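Local atomic coordinates of probable zinc protease PqqL (Escherichia coli, PDB entry 6OFT), a protein that probably acts as a zinc-dependent endopeptidase of the M16 family in the periplasm, the present chain being the first half of the protein. Residues Val56-Phe61 against Gly136-Glu141; Gly51-Val56 against Ala89-Asp94; Leu129-Glu134 against Val181-Leu186; Thr96-Ser101 against Ser118-Ala123. All blocks are in the same frame, centred on the assembly; numbering follows the deposited sequence.

Contact 1: residues Val56-Phe61 against Gly136-Glu141; sequences VEHMMF and GVITEE
His58 of helix 52-59 carries this contact alone on its side, meeting three residues that lie on one flank of helix 128-144: Val137, Ile138 and Glu141. The apolar part is a CH-pi contact. Ile138 CG1 sits over one face of the imidazole, 4.2 Å from the ring centroid of His58 and only 7° off the ring normal. Val137 adds a methyl at an oblique angle, its CG1 lying 4.0 Å from His58 ND1.

The polar part comes along the ring edge. Glu141, its chain extended beyond CG (chi2 172°), reaches out from the opposite direction and places OE2 3.0 Å from His58 CE1, with the carboxylate and ring planes 55° apart. OE2 is also 3.3 Å from His58 NE2, but the angle there is too poor for a hydrogen bond. The true polar mate of the imidazole is Glu134, two turns before Glu141 in the same helix, whose OE1 is hydrogen-bonded to His58 ND1. With an alanine here, Glu134 OE1 would probably lose that mate and a gap would open beneath Ile138 CG1.

His54, Glu57 and His58 form the HxxEH signature of the family, and both histidines and Glu134 are predicted zinc ligands. Two predicted ligands are thus joined through His58 ND1, while Ile138 over the ring and Glu141 at its edge limit its turning, consistent with a preset zinc site.

Contact 2: residues Gly51-Val56 against Ala89-Asp94; sequences GVAHFV and AYTSYD
Ala53 and His54, in the first turn of helix 52-59, are the two residues that rest on Thr91 at the end of strand 87-91, with Gly51 as the N-cap just before them. Glu45, which is hydrogen-bonded to the backbone N of Gly51 and of Ala53, holds this helix start from outside. Ala53 meets the methyl branch of the threonine: its CB is 3.7 Å from Thr91 CG2. The same methyl lies 3.7 Å from the backbone N of His54, so it lodges against the joint between the two residues.

His54 also meets the other branch. Its CA is 3.5 Å from Thr91 OG1, its CB is 4.1 Å from Thr91 CB, and the hydroxyl lies near the plane of the imidazole at its edge. A first torsion of -51° sets Thr91 OG1 beside its backbone N and CG2 anti to that N, which turns the methyl to the Ala53-His54 junction and the hydroxyl to the CA of His54. The hydroxyl has its strong polar partner one turn on, in a hydrogen bond to OE2 of Glu57, the predicted proton acceptor. An alanine in place of Thr91 would probably leave Glu57 OE2 without this partner and open a gap beside Ala53 CB.

On another side of the helix, Phe55 packs on helix 128-144 and on Leu186 of helix 183-193. The HxxEH helix is therefore held between helices and a sheet margin, where strand 87-91, one edge strand of a six-stranded mixed sheet, pairs along its inner side with strand 96-103.

Contact 3: residues Leu129-Glu134 against Val181-Leu186; sequences LEVDAE and VTPAQL
Val131 of helix 128-144 packs on the start of helix 183-193, a helix N terminus closed by a capping box between Thr182 and Gln185. The box is likely to steady the first turn, from which Pro183 and Leu186 meet the valine.

Val181 leads into the cap. Its carbonyl O lies at the margin of the contact, 4.5 Å from Val131 CG1, and is hydrogen-bonded to Arg135, one turn further along the opposing helix. Thr182, at the N-cap, supplies the first bond of the box: its OG1 accepts from the backbone N of Gln185. Next comes Pro183, the residue whose CA is nearest that of Val131; its ring presents CB and CG, each 4.1 Å from Val131 CG2, and the two side chains pass at a slant. Gln185 closes the box in return. Its OE1 accepts from the backbone N of Thr182 over 3.0 Å in a nearly straight bond (174°), the donor tilted 15° from the carbonyl plane. Leu186 completes the apolar patch by reaching toward Val131 tip to tip.

Phe55 and Met59 of helix 52-59 also touch Val131, so the valine sits where three helices converge, one turn before the predicted zinc ligand Glu134. With CG1 of Val131 anti to its own backbone N (chi1 169°), both of its methyls lean on one leucine carbon: Leu186 CD1 is 3.7 Å from Val131 CG1 and 3.9 Å from Val131 CG2.

Contact 4: residues Thr96-Ser101 against Ser118-Ala123; sequences TVYQVS and SEWSNA
Tyr98 and Trp120 mark the closest passage of the two backbones, with their CA atoms 8.9 Å apart, a gap bridged by side chains. Residues 96-101 are in regular strand conformation within strand 96-103, whereas 118-123 lie at the C-terminal part of helix 107-122. Alternation along the strand sends the Tyr98 and Val100 side chains toward the helix and Gln99 away from it.

The indole of Trp120 reaches across the gap and brings its six-membered ring obliquely against the tyrosine stem: Trp120 CZ3 is 3.8 Å and CE3 3.9 Å from Tyr98 CB. Farther out the two rings also lie obliquely, their planes at 39° and their centroids 5.6 Å apart, which is neither a stack nor an edge-to-face pair. The first torsion of Trp120 (-78°) places CG beside the backbone N and anti to the carbonyl carbon, directing the indole at the sheet.

Both polar ends find partners elsewhere. Tyr98 OH is hydrogen-bonded to Tyr194 OH, and Trp120 NE1 makes a weak bond to the carbonyl O of Met60, two residues after His58. Phe117 meets the indole edge-to-face and also touches Tyr98 and Val100. A helix laid against one face of a mixed sheet, as here, is consistent with the alpha/beta fold of M16 domains; the contact lies close to Glu57, the predicted proton acceptor.

How the contacts relate
Followed from the N terminus, helix 52-59 opens two loops. Contact 2 closes the shorter one on edge strand 87-91, and contact 4 then joins the neighbouring strand 96-103 to the end of helix 107-122. Contact 1 closes on helix 128-144 only after that, so contact 4 is nested within its loop, while contact 1 crosses contact 2, with which it shares Val56. Contact 3 starts on helix 128-144 before contact 1 has closed and runs on to helix 183-193; it therefore crosses contact 1 but follows contacts 2 and 4 in series. Together they tie the predicted zinc-site helix to the sheet edge and helix 128-144, that helix to helix 183-193, and the sheet to helix 107-122.

Contact 1: residues Val56-Phe61 against Gly136-Glu141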
loop_
_atom_site.group_PDB
_atom_site.type_symbol
_atom_site.label_atom_id
_atom_site.label_comp_id
_atom_site.label_asym_id
_atom_site.label_seq_id
_atom_site.Cartn_x
_atom_site.Cartn_y
_atom_site.Cartn_z
ATOM N N VAL A 56 -19.300 -6.437 5.992
ATOM C CA VAL A 56 -19.149 -6.540 7.461
ATOM C C VAL A 56 -18.668 -5.191 8.056
ATOM O O VAL A 56 -19.219 -4.741 9.058
ATOM C CB VAL A 56 -18.248 -7.746 7.904
ATOM C CG1 VAL A 56 -17.766 -7.604 9.350
ATOM C CG2 VAL A 56 -18.972 -9.073 7.718
ATOM N N GLU A 57 -17.661 -4.553 7.406
ATOM C CA GLU A 57 -17.075 -3.263 7.784
ATOM C C GLU A 57 -18.146 -2.161 7.897
ATOM O O GLU A 57 -18.207 -1.474 8.907
ATOM C CB GLU A 57 -15.978 -2.883 6.778
ATOM C CG GLU A 57 -15.257 -1.577 7.085
ATOM C CD GLU A 57 -15.304 -0.621 5.911
ATOM O OE1 GLU A 57 -15.946 0.441 6.033
ATOM O OE2 GLU A 57 -14.729 -0.954 4.854
ATOM N N HIS A 58 -19.011 -2.046 6.882
ATOM C CA HIS A 58 -20.142 -1.117 6.862
ATOM C C HIS A 58 -21.137 -1.417 8.004
ATOM O O HIS A 58 -21.656 -0.493 8.632
ATOM C CB HIS A 58 -20.860 -1.201 5.500
ATOM C CG HIS A 58 -20.221 -0.359 4.441
ATOM N ND1 HIS A 58 -20.853 0.757 3.940
ATOM C CD2 HIS A 58 -19.015 -0.482 3.839
ATOM C CE1 HIS A 58 -20.025 1.273 3.048
ATOM N NE2 HIS A 58 -18.905 0.565 2.954
ATOM N N MET A 59 -21.351 -2.700 8.308
ATOM C CA MET A 59 -22.296 -3.115 9.350
ATOM C C MET A 59 -21.867 -2.732 10.770
ATOM O O MET A 59 -22.703 -2.783 11.673
ATOM C CB MET A 59 -22.618 -4.620 9.262
ATOM C CG MET A 59 -23.472 -5.032 8.053
ATOM S SD MET A 59 -24.957 -4.044 7.712
ATOM C CE MET A 59 -25.825 -4.132 9.340
ATOM N N MET A 60 -20.598 -2.306 10.975
ATOM C CA MET A 60 -20.126 -1.902 12.308
ATOM C C MET A 60 -20.756 -0.580 12.745
ATOM O O MET A 60 -20.934 -0.329 13.940
ATOM C CB MET A 60 -18.583 -1.819 12.364
ATOM C CG MET A 60 -17.880 -3.171 12.225
ATOM S SD MET A 60 -18.423 -4.483 13.353
ATOM C CE MET A 60 -19.395 -5.457 12.233
ATOM N N PHE A 61 -21.152 0.230 11.768
ATOM C CA PHE A 61 -21.768 1.533 11.996
ATOM C C PHE A 61 -23.292 1.462 11.956
ATOM O O PHE A 61 -23.941 2.509 11.975
ATOM C CB PHE A 61 -21.230 2.547 10.960
ATOM C CG PHE A 61 -19.721 2.645 10.980
ATOM C CD1 PHE A 61 -19.074 3.475 11.891
ATOM C CD2 PHE A 61 -18.947 1.888 10.108
ATOM C CE1 PHE A 61 -17.680 3.559 11.912
ATOM C CE2 PHE A 61 -17.554 1.953 10.152
ATOM C CZ PHE A 61 -16.931 2.792 11.050
ATOM N N GLY A 136 -28.151 -1.240 -0.679
ATOM C CA GLY A 136 -28.296 -0.072 -1.545
ATOM C C GLY A 136 -27.100 0.858 -1.512
ATOM O O GLY A 136 -26.684 1.364 -2.558
ATOM N N VAL A 137 -26.520 1.055 -0.307
ATOM C CA VAL A 137 -25.337 1.884 -0.027
ATOM C C VAL A 137 -24.128 1.380 -0.806
ATOM O O VAL A 137 -23.512 2.150 -1.552
ATOM C CB VAL A 137 -25.050 1.982 1.508
ATOM C CG1 VAL A 137 -23.671 2.586 1.810
ATOM C CG2 VAL A 137 -26.139 2.765 2.215
ATOM N N ILE A 138 -23.801 0.084 -0.638
ATOM C CA ILE A 138 -22.659 -0.572 -1.280
ATOM C C ILE A 138 -22.814 -0.574 -2.808
ATOM O O ILE A 138 -21.844 -0.264 -3.501
ATOM C CB ILE A 138 -22.389 -1.975 -0.653
ATOM C CG1 ILE A 138 -22.015 -1.811 0.849
ATOM C CG2 ILE A 138 -21.283 -2.748 -1.415
ATOM C CD1 ILE A 138 -22.227 -3.031 1.722
ATOM N N THR A 139 -24.027 -0.858 -3.320
ATOM C CA THR A 139 -24.359 -0.849 -4.752
ATOM C C THR A 139 -24.074 0.541 -5.355
ATOM O O THR A 139 -23.449 0.618 -6.418
ATOM C CB THR A 139 -25.813 -1.342 -4.985
ATOM O OG1 THR A 139 -25.997 -2.614 -4.356
ATOM C CG2 THR A 139 -26.182 -1.453 -6.475
ATOM N N GLU A 140 -24.470 1.629 -4.639
ATOM C CA GLU A 140 -24.240 3.007 -5.079
ATOM C C GLU A 140 -22.759 3.389 -5.068
ATOM O O GLU A 140 -22.280 4.020 -6.017
ATOM C CB GLU A 140 -25.102 4.002 -4.290
ATOM C CG GLU A 140 -26.522 4.051 -4.821
ATOM C CD GLU A 140 -27.448 5.046 -4.154
ATOM O OE1 GLU A 140 -27.765 6.084 -4.781
ATOM O OE2 GLU A 140 -27.871 4.777 -3.007
ATOM N N GLU A 141 -22.026 2.975 -4.016
ATOM C CA GLU A 141 -20.593 3.235 -3.884
ATOM C C GLU A 141 -19.800 2.517 -4.979
ATOM O O GLU A 141 -18.857 3.092 -5.518
ATOM C CB GLU A 141 -20.092 2.847 -2.491
ATOM C CG GLU A 141 -20.614 3.774 -1.406
ATOM C CD GLU A 141 -20.322 3.354 0.020
ATOM O OE1 GLU A 141 -20.626 4.150 0.938
ATOM O OE2 GLU A 141 -19.795 2.235 0.222
#

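Contact 2: residues Gly51-Val56 against Ala89-Asp94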
loop_
_atom_site.group_PDB
_atom_site.type_symbol
_atom_site.label_atom_id
_atom_site.label_comp_id
_atom_site.label_asym_id
_atom_site.label_seq_id
_atom_site.Cartn_x
_atom_site.Cartn_y
_atom_site.Cartn_z
ATOM N N GLY A 51 -17.169 -9.819 -1.388
ATOM C CA GLY A 51 -17.509 -8.481 -0.896
ATOM C C GLY A 51 -18.065 -8.469 0.519
ATOM O O GLY A 51 -18.516 -7.427 1.007
ATOM N N VAL A 52 -18.032 -9.631 1.189
ATOM C CA VAL A 52 -18.551 -9.808 2.550
ATOM C C VAL A 52 -17.629 -9.133 3.587
ATOM O O VAL A 52 -18.154 -8.539 4.530
ATOM C CB VAL A 52 -18.890 -11.296 2.864
ATOM C CG1 VAL A 52 -19.043 -11.561 4.350
ATOM C CG2 VAL A 52 -20.158 -11.715 2.125
ATOM N N ALA A 53 -16.290 -9.164 3.402
ATOM C CA ALA A 53 -15.390 -8.468 4.335
ATOM C C ALA A 53 -15.734 -6.967 4.388
ATOM O O ALA A 53 -15.803 -6.395 5.475
ATOM C CB ALA A 53 -13.931 -8.658 3.930
ATOM N N HIS A 54 -16.003 -6.364 3.208
ATOM C CA HIS A 54 -16.346 -4.945 3.036
ATOM C C HIS A 54 -17.762 -4.662 3.565
ATOM O O HIS A 54 -17.989 -3.613 4.173
ATOM C CB HIS A 54 -16.141 -4.536 1.562
ATOM C CG HIS A 54 -16.591 -3.151 1.206
ATOM N ND1 HIS A 54 -17.623 -2.941 0.310
ATOM C CD2 HIS A 54 -16.126 -1.952 1.621
ATOM C CE1 HIS A 54 -17.764 -1.628 0.221
ATOM N NE2 HIS A 54 -16.894 -0.991 0.998
ATOM N N PHE A 55 -18.708 -5.594 3.336
ATOM C CA PHE A 55 -20.090 -5.482 3.824
ATOM C C PHE A 55 -20.079 -5.509 5.374
ATOM O O PHE A 55 -20.710 -4.645 5.990
ATOM C CB PHE A 55 -20.991 -6.592 3.240
ATOM C CG PHE A 55 -22.489 -6.325 3.177
ATOM C CD1 PHE A 55 -23.157 -5.724 4.243
ATOM C CD2 PHE A 55 -23.240 -6.742 2.082
ATOM C CE1 PHE A 55 -24.536 -5.486 4.187
ATOM C CE2 PHE A 55 -24.624 -6.514 2.030
ATOM C CZ PHE A 55 -25.265 -5.898 3.085
ATOM N N VAL A 56 -19.300 -6.437 5.992
ATOM C CA VAL A 56 -19.149 -6.540 7.461
ATOM C C VAL A 56 -18.668 -5.191 8.056
ATOM O O VAL A 56 -19.219 -4.741 9.058
ATOM C CB VAL A 56 -18.248 -7.746 7.904
ATOM C CG1 VAL A 56 -17.766 -7.604 9.350
ATOM C CG2 VAL A 56 -18.972 -9.073 7.718
ATOM N N ALA A 89 -13.307 3.945 8.184
ATOM C CA ALA A 89 -12.999 2.511 8.150
ATOM C C ALA A 89 -12.684 2.152 6.715
ATOM O O ALA A 89 -13.128 2.852 5.815
ATOM C CB ALA A 89 -14.194 1.688 8.642
ATOM N N TYR A 90 -11.919 1.077 6.498
ATOM C CA TYR A 90 -11.624 0.617 5.151
ATOM C C TYR A 90 -11.401 -0.880 5.160
ATOM O O TYR A 90 -10.953 -1.423 6.172
ATOM C CB TYR A 90 -10.404 1.358 4.522
ATOM C CG TYR A 90 -9.054 1.008 5.113
ATOM C CD1 TYR A 90 -8.365 -0.137 4.708
ATOM C CD2 TYR A 90 -8.426 1.860 6.017
ATOM C CE1 TYR A 90 -7.123 -0.466 5.252
ATOM C CE2 TYR A 90 -7.164 1.560 6.537
ATOM C CZ TYR A 90 -6.506 0.410 6.132
ATOM O OH TYR A 90 -5.266 0.111 6.651
ATOM N N THR A 91 -11.646 -1.517 4.006
ATOM C CA THR A 91 -11.410 -2.934 3.784
ATOM C C THR A 91 -10.497 -3.060 2.579
ATOM O O THR A 91 -10.782 -2.499 1.517
ATOM C CB THR A 91 -12.723 -3.715 3.577
ATOM O OG1 THR A 91 -13.617 -3.408 4.635
ATOM C CG2 THR A 91 -12.499 -5.225 3.536
ATOM N N SER A 92 -9.401 -3.796 2.740
ATOM C CA SER A 92 -8.481 -4.026 1.629
ATOM C C SER A 92 -8.400 -5.537 1.421
ATOM O O SER A 92 -9.180 -6.292 2.009
ATOM C CB SER A 92 -7.107 -3.436 1.942
ATOM O OG SER A 92 -6.470 -4.135 3.005
ATOM N N TYR A 93 -7.466 -5.981 0.593
ATOM C CA TYR A 93 -7.243 -7.407 0.364
ATOM C C TYR A 93 -6.778 -8.095 1.654
ATOM O O TYR A 93 -7.175 -9.215 1.935
ATOM C CB TYR A 93 -6.122 -7.578 -0.678
ATOM C CG TYR A 93 -6.476 -7.084 -2.056
ATOM C CD1 TYR A 93 -7.237 -7.863 -2.921
ATOM C CD2 TYR A 93 -6.002 -5.858 -2.523
ATOM C CE1 TYR A 93 -7.550 -7.422 -4.205
ATOM C CE2 TYR A 93 -6.325 -5.399 -3.801
ATOM C CZ TYR A 93 -7.086 -6.193 -4.643
ATOM O OH TYR A 93 -7.381 -5.782 -5.917
ATOM N N ASP A 94 -5.944 -7.407 2.428
ATOM C CA ASP A 94 -5.228 -7.916 3.602
ATOM C C ASP A 94 -5.825 -7.638 4.967
ATOM O O ASP A 94 -5.464 -8.320 5.924
ATOM C CB ASP A 94 -3.796 -7.348 3.591
ATOM C CG ASP A 94 -3.099 -7.413 2.257
ATOM O OD1 ASP A 94 -2.959 -8.529 1.714
ATOM O OD2 ASP A 94 -2.704 -6.355 1.751
#

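Contact 3: residues Leu129-Glu134 against Val181-Leu186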
loop_
_atom_site.group_PDB
_atom_site.type_symbol
_atom_site.label_atom_id
_atom_site.label_comp_id
_atom_site.label_asym_id
_atom_site.label_seq_id
_atom_site.Cartn_x
_atom_site.Cartn_y
_atom_site.Cartn_z
ATOM N N LEU A 129 -33.172 -5.179 8.857
ATOM C CA LEU A 129 -33.502 -3.878 8.287
ATOM C C LEU A 129 -32.259 -3.062 7.952
ATOM O O LEU A 129 -32.226 -2.449 6.886
ATOM C CB LEU A 129 -34.474 -3.102 9.192
ATOM C CG LEU A 129 -35.960 -3.517 9.120
ATOM C CD1 LEU A 129 -36.719 -3.055 10.363
ATOM C CD2 LEU A 129 -36.638 -2.981 7.865
ATOM N N GLU A 130 -31.223 -3.116 8.817
ATOM C CA GLU A 130 -29.942 -2.412 8.624
ATOM C C GLU A 130 -29.120 -3.005 7.505
ATOM O O GLU A 130 -28.510 -2.252 6.740
ATOM C CB GLU A 130 -29.118 -2.338 9.930
ATOM C CG GLU A 130 -29.750 -1.460 11.000
ATOM C CD GLU A 130 -29.841 0.031 10.734
ATOM O OE1 GLU A 130 -29.155 0.540 9.817
ATOM O OE2 GLU A 130 -30.608 0.698 11.462
ATOM N N VAL A 131 -29.073 -4.349 7.423
ATOM C CA VAL A 131 -28.377 -5.087 6.359
ATOM C C VAL A 131 -29.000 -4.672 4.999
ATOM O O VAL A 131 -28.271 -4.253 4.110
ATOM C CB VAL A 131 -28.413 -6.628 6.601
ATOM C CG1 VAL A 131 -27.943 -7.403 5.376
ATOM C CG2 VAL A 131 -27.584 -7.013 7.831
ATOM N N ASP A 132 -30.344 -4.721 4.887
ATOM C CA ASP A 132 -31.099 -4.326 3.693
ATOM C C ASP A 132 -30.798 -2.892 3.269
ATOM O O ASP A 132 -30.632 -2.634 2.073
ATOM C CB ASP A 132 -32.606 -4.537 3.900
ATOM C CG ASP A 132 -33.040 -5.997 3.991
ATOM O OD1 ASP A 132 -32.256 -6.884 3.568
ATOM O OD2 ASP A 132 -34.164 -6.249 4.467
ATOM N N ALA A 133 -30.651 -1.980 4.252
ATOM C CA ALA A 133 -30.306 -0.587 3.991
ATOM C C ALA A 133 -28.904 -0.479 3.417
ATOM O O ALA A 133 -28.712 0.263 2.457
ATOM C CB ALA A 133 -30.421 0.240 5.263
ATOM N N GLU A 134 -27.936 -1.264 3.946
ATOM C CA GLU A 134 -26.561 -1.219 3.459
ATOM C C GLU A 134 -26.366 -1.814 2.056
ATOM O O GLU A 134 -25.393 -1.448 1.397
ATOM C CB GLU A 134 -25.569 -1.843 4.462
ATOM C CG GLU A 134 -25.184 -0.923 5.601
ATOM C CD GLU A 134 -24.654 0.453 5.249
ATOM O OE1 GLU A 134 -23.647 0.546 4.509
ATOM O OE2 GLU A 134 -25.242 1.442 5.739
ATOM N N VAL A 181 -26.707 -11.872 0.102
ATOM C CA VAL A 181 -26.060 -12.320 1.349
ATOM C C VAL A 181 -26.985 -12.085 2.562
ATOM O O VAL A 181 -27.543 -11.001 2.724
ATOM C CB VAL A 181 -24.622 -11.743 1.531
ATOM C CG1 VAL A 181 -24.628 -10.247 1.837
ATOM C CG2 VAL A 181 -23.825 -12.525 2.570
ATOM N N THR A 182 -27.222 -13.139 3.342
ATOM C CA THR A 182 -28.136 -13.051 4.485
ATOM C C THR A 182 -27.444 -12.434 5.693
ATOM O O THR A 182 -26.224 -12.590 5.820
ATOM C CB THR A 182 -28.729 -14.438 4.851
ATOM O OG1 THR A 182 -27.735 -15.242 5.488
ATOM C CG2 THR A 182 -29.366 -15.168 3.658
ATOM N N PRO A 183 -28.206 -11.848 6.660
ATOM C CA PRO A 183 -27.569 -11.358 7.898
ATOM C C PRO A 183 -26.824 -12.471 8.646
ATOM O O PRO A 183 -25.801 -12.195 9.253
ATOM C CB PRO A 183 -28.749 -10.821 8.708
ATOM C CG PRO A 183 -29.773 -10.464 7.679
ATOM C CD PRO A 183 -29.658 -11.575 6.674
ATOM N N ALA A 184 -27.307 -13.729 8.557
ATOM C CA ALA A 184 -26.678 -14.887 9.199
ATOM C C ALA A 184 -25.331 -15.203 8.540
ATOM O O ALA A 184 -24.388 -15.543 9.244
ATOM C CB ALA A 184 -27.601 -16.100 9.152
ATOM N N GLN A 185 -25.228 -15.057 7.201
ATOM C CA GLN A 185 -23.970 -15.265 6.466
ATOM C C GLN A 185 -22.926 -14.174 6.802
ATOM O O GLN A 185 -21.732 -14.468 6.918
ATOM C CB GLN A 185 -24.216 -15.346 4.958
ATOM C CG GLN A 185 -24.829 -16.675 4.514
ATOM C CD GLN A 185 -25.334 -16.670 3.084
ATOM O OE1 GLN A 185 -25.839 -15.665 2.558
ATOM N NE2 GLN A 185 -25.228 -17.813 2.427
ATOM N N LEU A 186 -23.379 -12.921 6.971
ATOM C CA LEU A 186 -22.500 -11.803 7.354
ATOM C C LEU A 186 -21.973 -12.039 8.764
ATOM O O LEU A 186 -20.789 -11.828 9.017
ATOM C CB LEU A 186 -23.256 -10.465 7.307
ATOM C CG LEU A 186 -23.710 -9.977 5.950
ATOM C CD1 LEU A 186 -24.598 -8.770 6.113
ATOM C CD2 LEU A 186 -22.514 -9.635 5.045
#

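Contact 4: residues Thr96-Ser101 against Ser118-Ala123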
loop_
_atom_site.group_PDB
_atom_site.type_symbol
_atom_site.label_atom_id
_atom_site.label_comp_id
_atom_site.label_asym_id
_atom_site.label_seq_id
_atom_site.Cartn_x
_atom_site.Cartn_y
_atom_site.Cartn_z
ATOM N N THR A 96 -9.017 -5.160 7.528
ATOM C CA THR A 96 -10.163 -4.291 7.767
ATOM C C THR A 96 -9.715 -3.428 8.931
ATOM O O THR A 96 -9.265 -3.963 9.944
ATOM C CB THR A 96 -11.434 -5.077 8.106
ATOM O OG1 THR A 96 -11.549 -6.203 7.244
ATOM C CG2 THR A 96 -12.666 -4.220 7.972
ATOM N N VAL A 97 -9.767 -2.107 8.775
ATOM C CA VAL A 97 -9.295 -1.199 9.827
ATOM C C VAL A 97 -10.384 -0.192 10.182
ATOM O O VAL A 97 -11.002 0.387 9.274
ATOM C CB VAL A 97 -7.937 -0.507 9.453
ATOM C CG1 VAL A 97 -7.452 0.430 10.563
ATOM C CG2 VAL A 97 -6.846 -1.538 9.155
ATOM N N TYR A 98 -10.577 0.043 11.505
ATOM C CA TYR A 98 -11.562 0.966 12.081
ATOM C C TYR A 98 -10.812 2.083 12.769
ATOM O O TYR A 98 -9.953 1.820 13.616
ATOM C CB TYR A 98 -12.506 0.207 13.030
ATOM C CG TYR A 98 -13.240 -0.906 12.318
ATOM C CD1 TYR A 98 -14.447 -0.667 11.674
ATOM C CD2 TYR A 98 -12.697 -2.192 12.239
ATOM C CE1 TYR A 98 -15.103 -1.674 10.976
ATOM C CE2 TYR A 98 -13.339 -3.205 11.538
ATOM C CZ TYR A 98 -14.551 -2.943 10.920
ATOM O OH TYR A 98 -15.235 -3.935 10.275
ATOM N N GLN A 99 -11.073 3.327 12.343
ATOM C CA GLN A 99 -10.261 4.478 12.745
ATOM C C GLN A 99 -11.036 5.590 13.419
ATOM O O GLN A 99 -12.088 6.003 12.927
ATOM C CB GLN A 99 -9.501 5.052 11.511
ATOM C CG GLN A 99 -8.731 4.000 10.667
ATOM C CD GLN A 99 -8.322 4.489 9.285
ATOM O OE1 GLN A 99 -9.048 5.222 8.617
ATOM N NE2 GLN A 99 -7.152 4.075 8.810
ATOM N N VAL A 100 -10.506 6.065 14.565
ATOM C CA VAL A 100 -11.050 7.204 15.296
ATOM C C VAL A 100 -9.859 8.116 15.708
ATOM O O VAL A 100 -8.867 7.633 16.251
ATOM C CB VAL A 100 -11.946 6.839 16.518
ATOM C CG1 VAL A 100 -12.530 8.099 17.174
ATOM C CG2 VAL A 100 -13.068 5.867 16.143
ATOM N N SER A 101 -9.978 9.419 15.437
ATOM C CA SER A 101 -9.031 10.449 15.844
ATOM C C SER A 101 -9.829 11.414 16.716
ATOM O O SER A 101 -10.881 11.892 16.292
ATOM C CB SER A 101 -8.476 11.196 14.633
ATOM O OG SER A 101 -7.414 12.055 15.034
ATOM N N SER A 118 -14.822 -1.991 21.769
ATOM C CA SER A 118 -15.084 -3.268 22.431
ATOM C C SER A 118 -16.283 -4.021 21.788
ATOM O O SER A 118 -16.204 -5.229 21.575
ATOM C CB SER A 118 -15.328 -3.047 23.916
ATOM O OG SER A 118 -15.326 -4.283 24.600
ATOM N N GLU A 119 -17.346 -3.289 21.423
ATOM C CA GLU A 119 -18.533 -3.833 20.772
ATOM C C GLU A 119 -18.339 -4.099 19.288
ATOM O O GLU A 119 -18.970 -5.002 18.759
ATOM C CB GLU A 119 -19.763 -2.955 21.026
ATOM C CG GLU A 119 -20.043 -2.837 22.514
ATOM C CD GLU A 119 -21.482 -3.066 22.906
ATOM O OE1 GLU A 119 -22.380 -2.917 22.044
ATOM O OE2 GLU A 119 -21.709 -3.399 24.089
ATOM N N TRP A 120 -17.461 -3.342 18.604
ATOM C CA TRP A 120 -17.199 -3.654 17.202
ATOM C C TRP A 120 -16.466 -5.010 17.150
ATOM O O TRP A 120 -16.664 -5.776 16.212
ATOM C CB TRP A 120 -16.333 -2.561 16.559
ATOM C CG TRP A 120 -17.073 -1.312 16.177
ATOM C CD1 TRP A 120 -18.422 -1.169 16.000
ATOM C CD2 TRP A 120 -16.491 -0.034 15.895
ATOM N NE1 TRP A 120 -18.712 0.117 15.600
ATOM C CE2 TRP A 120 -17.542 0.831 15.509
ATOM C CE3 TRP A 120 -15.170 0.461 15.900
ATOM C CZ2 TRP A 120 -17.318 2.163 15.143
ATOM C CZ3 TRP A 120 -14.951 1.782 15.532
ATOM C CH2 TRP A 120 -16.016 2.613 15.150
ATOM N N SER A 121 -15.639 -5.299 18.187
ATOM C CA SER A 121 -14.855 -6.526 18.308
ATOM C C SER A 121 -15.667 -7.831 18.343
ATOM O O SER A 121 -15.200 -8.818 17.774
ATOM C CB SER A 121 -13.932 -6.457 19.519
ATOM O OG SER A 121 -12.967 -5.432 19.349
ATOM N N ASN A 122 -16.844 -7.852 19.022
ATOM C CA ASN A 122 -17.666 -9.069 19.172
ATOM C C ASN A 122 -19.187 -8.848 19.393
ATOM O O ASN A 122 -19.897 -9.831 19.621
ATOM C CB ASN A 122 -17.101 -9.934 20.329
ATOM C CG ASN A 122 -17.396 -9.409 21.721
ATOM O OD1 ASN A 122 -17.707 -8.226 21.940
ATOM N ND2 ASN A 122 -17.327 -10.294 22.700
ATOM N N ALA A 123 -19.686 -7.593 19.377
ATOM C CA ALA A 123 -21.104 -7.365 19.694
ATOM C C ALA A 123 -21.929 -6.668 18.592
ATOM O O ALA A 123 -23.022 -6.171 18.885
ATOM C CB ALA A 123 -21.235 -6.625 21.017
#